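Side-chain contact in coat protein (Tobacco streak virus, PDB 4Y6X), which builds the viral capsid, probably by self-assembly, and probably binds the viral RNA, this chain being its jelly-roll portion: residues 114-117 against 118-122. Residues are numbered along the deposited sequence; the frame is centred on the assembly and turned at random.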
# COMPACT_ATOMS: atom_id res chain seq x y z
N GLY A 114 -15.88 8.47 14.58
CA GLY A 114 -17.09 9.27 14.53
C GLY A 114 -17.81 9.44 13.21
O GLY A 114 -18.67 10.30 13.08
N GLY A 115 -17.47 8.64 12.21
CA GLY A 115 -18.08 8.81 10.89
C GLY A 115 -17.59 10.03 10.14
O GLY A 115 -18.27 10.51 9.27
N LYS A 116 -16.41 10.52 10.47
CA LYS A 116 -15.93 11.76 9.90
C LYS A 116 -15.20 11.52 8.58
O LYS A 116 -14.71 10.41 8.31
CB LYS A 116 -14.99 12.44 10.88
CG LYS A 116 -15.63 12.88 12.23
CD LYS A 116 -14.55 13.59 13.04
CE LYS A 116 -14.95 14.03 14.45
NZ LYS A 116 -16.41 14.15 14.66
N LEU A 117 -15.04 12.59 7.81
CA LEU A 117 -14.25 12.58 6.58
C LEU A 117 -12.82 12.88 6.88
O LEU A 117 -12.47 13.41 7.95
CB LEU A 117 -14.76 13.62 5.59
CG LEU A 117 -16.06 13.34 4.80
CD1 LEU A 117 -17.24 13.20 5.73
CD2 LEU A 117 -16.35 14.42 3.77
N LEU A 118 -11.95 12.57 5.93
CA LEU A 118 -10.51 12.78 6.09
C LEU A 118 -10.13 14.21 6.43
O LEU A 118 -9.29 14.43 7.32
CB LEU A 118 -9.74 12.31 4.84
CG LEU A 118 -8.20 12.36 4.97
CD1 LEU A 118 -7.69 11.60 6.20
CD2 LEU A 118 -7.55 11.82 3.71
N ASN A 119 -10.75 15.19 5.80
CA ASN A 119 -10.42 16.58 6.08
C ASN A 119 -10.71 16.97 7.53
O ASN A 119 -10.12 17.93 8.02
CB ASN A 119 -11.09 17.57 5.09
CG ASN A 119 -12.60 17.40 5.00
OD1 ASN A 119 -13.31 17.51 5.98
ND2 ASN A 119 -13.08 17.14 3.79
N GLN A 120 -11.60 16.24 8.20
CA GLN A 120 -11.87 16.47 9.62
C GLN A 120 -10.93 15.69 10.57
O GLN A 120 -10.91 15.98 11.76
CB GLN A 120 -13.30 16.08 9.96
CG GLN A 120 -14.41 16.91 9.36
CD GLN A 120 -15.71 16.13 9.42
OE1 GLN A 120 -15.98 15.29 8.57
NE2 GLN A 120 -16.51 16.38 10.46
N LEU A 121 -10.18 14.72 10.06
CA LEU A 121 -9.27 13.91 10.86
C LEU A 121 -7.80 14.13 10.53
O LEU A 121 -6.91 13.59 11.20
CB LEU A 121 -9.57 12.44 10.64
CG LEU A 121 -10.98 11.95 11.05
CD1 LEU A 121 -11.28 10.58 10.51
CD2 LEU A 121 -11.14 11.95 12.56
N ASP A 122 -7.53 14.96 9.53
CA ASP A 122 -6.15 15.07 9.01
C ASP A 122 -5.21 15.86 9.94
O ASP A 122 -4.04 15.94 9.66
CB ASP A 122 -6.09 15.55 7.56
CG ASP A 122 -6.67 16.95 7.36
OD1 ASP A 122 -7.18 17.54 8.34
OD2 ASP A 122 -6.60 17.44 6.20
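Q120 lays its amide oxygen against the backbone of L117: L117 N donates to Q120 OE1 at 3.0 Å, nearly straight at 168°. The donor sits above the amide's carbonyl plane, 40° out of it. With CG anti to its own carbonyl carbon (chi1 -67°) and the chain extended beyond that, the glutamine folds back along the turn to L117 N and meets the K116 side chain at about a right angle; Q120 OE1 also lies 3.6 Å from L117 CB. Of the two bonds of a capping box at the start of the short helix 118-121, only this return one, to the N3-like Q120 side chain, is made. Leucine has no side-chain acceptor for the other; Q120 N instead closes the turn on L117 O at 3.0 Å, and L121 N adds a weak second bond to that oxygen at 3.4 Å. In the jelly roll this turn follows strand 107-117, outermost in its sheet within this chain, before the chain continues to strand 125-130 of the other.

The packing is tight around the buried L121, its CG 3.7 Å from L117 O and its CD2 3.8 Å from K116 CD; together with L118 it packs on F64 of strand 63-73 and F48 of helix 48-52. K116 also has a backbone hydrogen bond to F64, tying the strand end to its neighbour. The looser, solvent side is that of N119 and Q120: N119 OD1 comes no closer than 4.2 Å to L117 CB, and the K116 chain leads its amine away from the helix.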